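PDB 5Z87: EmGH1 from Erythrobacter marinus, which probably hydrolyses beta-glucosides, as a glycoside hydrolase of family 3 with a TIM-barrel-like N-terminal domain. Local coordinates for residues A[148-153]-A[195-200]; A[178-183]-A[209-214]. One frame throughout, in Å; residues are numbered along the deposited sequence. Where two conformers were deposited one is given.

Contact 1: A[148-153]-A[195-200]; sequences AMACAF and ETWGED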
# COMPACT_ATOMS: atom_id res chain seq x y z
N ALA A 148 22.37 -5.13 7.08
CA ALA A 148 23.51 -4.55 7.78
C ALA A 148 24.63 -4.23 6.80
O ALA A 148 25.16 -3.11 6.79
CB ALA A 148 24.02 -5.51 8.86
N MET A 149 24.99 -5.19 5.96
CA MET A 149 26.09 -4.96 5.03
C MET A 149 25.77 -3.86 4.04
O MET A 149 26.68 -3.17 3.54
CB MET A 149 26.44 -6.25 4.29
CG MET A 149 27.06 -7.33 5.19
SD MET A 149 27.86 -8.59 4.17
CE MET A 149 26.48 -9.62 3.72
N ALA A 150 24.48 -3.67 3.72
CA ALA A 150 24.09 -2.57 2.84
C ALA A 150 24.42 -1.22 3.45
O ALA A 150 24.60 -0.23 2.72
CB ALA A 150 22.60 -2.65 2.50
N CYS A 151 24.47 -1.14 4.79
CA CYS A 151 24.77 0.14 5.44
C CYS A 151 26.21 0.55 5.21
O CYS A 151 26.53 1.73 5.40
CB CYS A 151 24.53 0.10 6.94
SG CYS A 151 22.92 -0.39 7.48
N ALA A 152 27.07 -0.39 4.83
CA ALA A 152 28.49 -0.10 4.71
C ALA A 152 28.81 0.73 3.48
O ALA A 152 29.81 1.46 3.47
CB ALA A 152 29.29 -1.41 4.68
N PHE A 153 27.98 0.65 2.44
CA PHE A 153 28.27 1.30 1.15
C PHE A 153 29.70 0.98 0.69
O PHE A 153 30.44 1.85 0.22
CB PHE A 153 28.01 2.81 1.23
CG PHE A 153 26.54 3.15 1.25
CD1 PHE A 153 25.79 2.95 2.40
CD2 PHE A 153 25.90 3.61 0.10
CE1 PHE A 153 24.41 3.23 2.43
CE2 PHE A 153 24.53 3.89 0.10
CZ PHE A 153 23.78 3.70 1.28
N GLU A 195 16.75 -9.48 4.73
CA GLU A 195 17.43 -10.20 3.66
C GLU A 195 17.77 -9.32 2.47
O GLU A 195 18.53 -9.78 1.60
CB GLU A 195 16.58 -11.36 3.16
CG GLU A 195 16.07 -12.26 4.23
CD GLU A 195 15.30 -13.41 3.62
OE1 GLU A 195 14.51 -14.06 4.35
OE2 GLU A 195 15.49 -13.65 2.39
N THR A 196 17.22 -8.11 2.39
CA THR A 196 17.38 -7.24 1.24
C THR A 196 18.47 -6.22 1.50
O THR A 196 18.94 -6.04 2.62
CB THR A 196 16.08 -6.50 0.91
OG1 THR A 196 15.86 -5.45 1.88
CG2 THR A 196 14.92 -7.45 0.88
N TRP A 197 18.83 -5.50 0.44
CA TRP A 197 19.80 -4.42 0.50
C TRP A 197 19.14 -3.05 0.53
O TRP A 197 19.77 -2.05 0.18
CB TRP A 197 20.80 -4.57 -0.66
CG TRP A 197 21.60 -5.85 -0.46
CD1 TRP A 197 21.15 -7.13 -0.64
CD2 TRP A 197 22.94 -5.97 0.04
NE1 TRP A 197 22.12 -8.03 -0.30
CE2 TRP A 197 23.24 -7.35 0.10
CE3 TRP A 197 23.93 -5.05 0.41
CZ2 TRP A 197 24.49 -7.83 0.53
CZ3 TRP A 197 25.17 -5.53 0.83
CH2 TRP A 197 25.43 -6.90 0.88
N GLY A 198 17.90 -2.98 0.96
CA GLY A 198 17.29 -1.70 1.22
C GLY A 198 16.21 -1.35 0.21
O GLY A 198 15.69 -2.20 -0.51
N GLU A 199 15.89 -0.06 0.17
CA GLU A 199 14.82 0.46 -0.67
C GLU A 199 15.32 1.03 -2.00
O GLU A 199 14.51 1.28 -2.89
CB GLU A 199 14.04 1.55 0.09
CG GLU A 199 14.78 2.89 0.24
CD GLU A 199 14.06 3.88 1.18
OE1 GLU A 199 13.40 3.42 2.15
OE2 GLU A 199 14.16 5.11 0.96
N ASP A 200 16.60 1.27 -2.14
CA ASP A 200 17.01 2.06 -3.31
C ASP A 200 17.40 1.15 -4.48
O ASP A 200 18.22 0.24 -4.30
CB ASP A 200 18.18 2.95 -2.98
CG ASP A 200 18.65 3.73 -4.17
OD1 ASP A 200 17.82 4.48 -4.74
OD2 ASP A 200 19.83 3.60 -4.55

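Contact 2: A[178-183]-A[209-214]; sequences FSPNID and KAIVEG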
# COMPACT_ATOMS: atom_id res chain seq x y z
N PHE A 178 20.71 -20.33 -3.50
CA PHE A 178 19.48 -19.57 -3.68
C PHE A 178 19.67 -18.17 -3.08
O PHE A 178 19.01 -17.77 -2.13
CB PHE A 178 18.31 -20.31 -3.04
CG PHE A 178 18.03 -21.67 -3.65
CD1 PHE A 178 18.33 -21.93 -4.98
CD2 PHE A 178 17.45 -22.67 -2.87
CE1 PHE A 178 18.05 -23.17 -5.53
CE2 PHE A 178 17.16 -23.93 -3.41
CZ PHE A 178 17.45 -24.17 -4.75
N SER A 179 20.63 -17.45 -3.65
CA SER A 179 21.08 -16.15 -3.19
C SER A 179 21.72 -15.45 -4.37
O SER A 179 22.18 -16.12 -5.30
CB SER A 179 22.11 -16.28 -2.04
OG SER A 179 21.55 -16.91 -0.91
N PRO A 180 21.77 -14.11 -4.37
CA PRO A 180 21.27 -13.18 -3.36
C PRO A 180 19.77 -12.87 -3.47
O PRO A 180 19.15 -13.04 -4.51
CB PRO A 180 22.08 -11.91 -3.63
CG PRO A 180 22.25 -11.92 -5.14
CD PRO A 180 22.40 -13.40 -5.50
N ASN A 181 19.21 -12.41 -2.36
CA ASN A 181 17.89 -11.80 -2.36
C ASN A 181 18.06 -10.37 -2.84
O ASN A 181 18.71 -9.56 -2.17
CB ASN A 181 17.31 -11.87 -0.94
CG ASN A 181 15.94 -11.19 -0.81
OD1 ASN A 181 15.71 -10.09 -1.33
ND2 ASN A 181 15.04 -11.84 -0.08
N ILE A 182 17.49 -10.04 -3.99
CA ILE A 182 17.64 -8.68 -4.49
C ILE A 182 16.26 -8.05 -4.65
O ILE A 182 16.03 -7.25 -5.56
CB ILE A 182 18.44 -8.65 -5.80
CG1 ILE A 182 17.83 -9.57 -6.86
CG2 ILE A 182 19.87 -9.08 -5.50
CD1 ILE A 182 18.63 -9.58 -8.17
N ASP A 183 15.35 -8.40 -3.75
CA ASP A 183 14.08 -7.69 -3.63
C ASP A 183 14.31 -6.28 -3.10
O ASP A 183 15.38 -5.95 -2.57
CB ASP A 183 13.13 -8.45 -2.69
CG ASP A 183 12.85 -9.88 -3.18
OD1 ASP A 183 12.58 -10.04 -4.40
OD2 ASP A 183 12.89 -10.84 -2.36
N LYS A 209 25.27 -6.90 -8.22
CA LYS A 209 26.41 -7.19 -9.09
C LYS A 209 27.62 -7.64 -8.29
O LYS A 209 28.36 -8.53 -8.72
CB LYS A 209 26.78 -5.96 -9.91
CG LYS A 209 25.65 -5.40 -10.74
CD LYS A 209 26.15 -4.79 -12.03
CE LYS A 209 27.06 -3.62 -11.81
NZ LYS A 209 27.92 -3.47 -13.02
N ALA A 210 27.86 -7.01 -7.13
CA ALA A 210 29.04 -7.38 -6.35
C ALA A 210 28.87 -8.76 -5.73
O ALA A 210 29.84 -9.53 -5.66
CB ALA A 210 29.32 -6.32 -5.28
N ILE A 211 27.66 -9.08 -5.27
CA ILE A 211 27.39 -10.41 -4.72
C ILE A 211 27.56 -11.47 -5.80
O ILE A 211 28.17 -12.52 -5.56
CB ILE A 211 25.97 -10.47 -4.12
CG1 ILE A 211 25.78 -9.47 -2.98
CG2 ILE A 211 25.65 -11.91 -3.64
CD1 ILE A 211 24.31 -9.18 -2.67
N VAL A 212 26.97 -11.25 -6.97
CA VAL A 212 27.06 -12.26 -8.02
C VAL A 212 28.51 -12.44 -8.44
O VAL A 212 28.99 -13.56 -8.59
CB VAL A 212 26.16 -11.89 -9.23
CG1 VAL A 212 26.37 -12.88 -10.39
CG2 VAL A 212 24.69 -11.88 -8.83
N GLU A 213 29.24 -11.33 -8.59
CA GLU A 213 30.62 -11.43 -9.01
C GLU A 213 31.52 -11.96 -7.90
O GLU A 213 32.61 -12.47 -8.20
CB GLU A 213 31.08 -10.08 -9.56
CG GLU A 213 30.41 -9.78 -10.92
CD GLU A 213 30.72 -8.41 -11.52
OE1 GLU A 213 30.65 -7.38 -10.80
OE2 GLU A 213 31.01 -8.37 -12.74
N GLY A 214 31.09 -11.90 -6.64
CA GLY A 214 31.80 -12.56 -5.56
C GLY A 214 31.52 -14.05 -5.49
O GLY A 214 32.44 -14.85 -5.29

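Contact 1: A[148-153]-A[195-200]
Met149 and Ala150, on helix 146-150, meet the six-membered part of the Trp197 indole, and between the side chains the contact is wholly apolar. The methyl of Ala150 approaches the ring obliquely near its fusion with the pyrrole, CB lying 3.4 Å from CE3 of Trp197. One residue back, CB of Met149 stands 3.6 Å from the far corner of the ring, CH2 of Trp197. The Met149 chain then bends at its last torsion (chi3 -82°), which swings CE back to the indole, 4.1 Å from the same CH2 atom.

The ring also lies close against the main chain, CZ3 of Trp197 3.5 Å from N of Ala150. In Trp197, CG is anti to the carbonyl carbon (chi1 -65°), and this turns the ring from its loop toward the helix. The loop runs between strand 176-177 and helix 201-216 of the parallel-stranded, TIM-barrel-type domain that begins the family 3 fold. The indole is thus a wedge among three helices, an example of how one large loop residue can join several of them, for Val158 of helix 155-171 and Val204 and Ser207 of helix 201-216 also touch it. A leucine in its place would probably open a gap against Met149 and Ala150 and leave the Met149 methyl without its aromatic neighbour.

Polar bonds lie beside this contact. N of Gly198 makes a weak bond to OG1 of Thr196 at 3.3 Å, and Asp200 caps the following helix at N of Val203.

Contact 2: A[178-183]-A[209-214]
Loop-to-helix apolar packing joins Pro180, just past strand 176-177, to Ile211 and Val212 on helix 201-216, in the buried interior of the TIM-barrel-type N-terminal domain of family 3. The strand is one of a row of parallel strands, and the helix follows it in the chain before strand 229-235 returns alongside, so that strand, helix and strand form a beta-alpha-beta crossover with a long loop before the helix. The contact illustrates how such a loop, leaving a barrel strand, is packed onto the helix that follows.

Most of the contact rests on one pair. The pyrrolidine ring of Pro180 and the branched chain of Ile211 lie side by side and run opposite ways. CB of Pro180 lies 3.6 Å from CG2 of Ile211 and 3.7 Å from its CD1, so the carbon is met by both branches. Further round the ring, CG of Pro180 comes within 3.7 Å of that same CG2 methyl. The torsion of Ile211 explains this double grip: CG2 stands anti to the backbone N while CG1 lies beside it (chi1 -60°), and both branches can reach the proline. Val212 adds a looser touch, its CG2 4.3 Å from CD of Pro180.

The Ser179-Pro180 peptide bond is cis, close behind Phe178 in the chain. Phe178 belongs to the pocket that holds dithiothreitol in this crystal, and its ring stacks on Phe128. The loop is also tied to the next strand by backbone hydrogen bonds that Pro180 and Ile182 share with Lys233.

Beyond the proline the chain folds into an Asx turn: N of Asp183 donates to OD1 of Asn181 over 3.0 Å, tilted 27° from the carbonyl plane.

Followed from the N terminus, the chain passes first through 148-153, on helix 146-150, and then through 178-183, just after strand 176-177. It next reaches 195-200, where contact 1 closes across 41 intervening residues, and finally 209-214, where contact 2 closes across 25. The segments alternate, so the two closures cross rather than nest. They also meet physically: NE1 of Trp197 packs 3.4 Å from CD1 of Ile211, and OE2 of Glu195 probably accepts a hydrogen bond from ND2 of Asn181. Together they tie helix 146-150, the loop beyond strand 176-177 and helix 201-216 within the N-terminal domain.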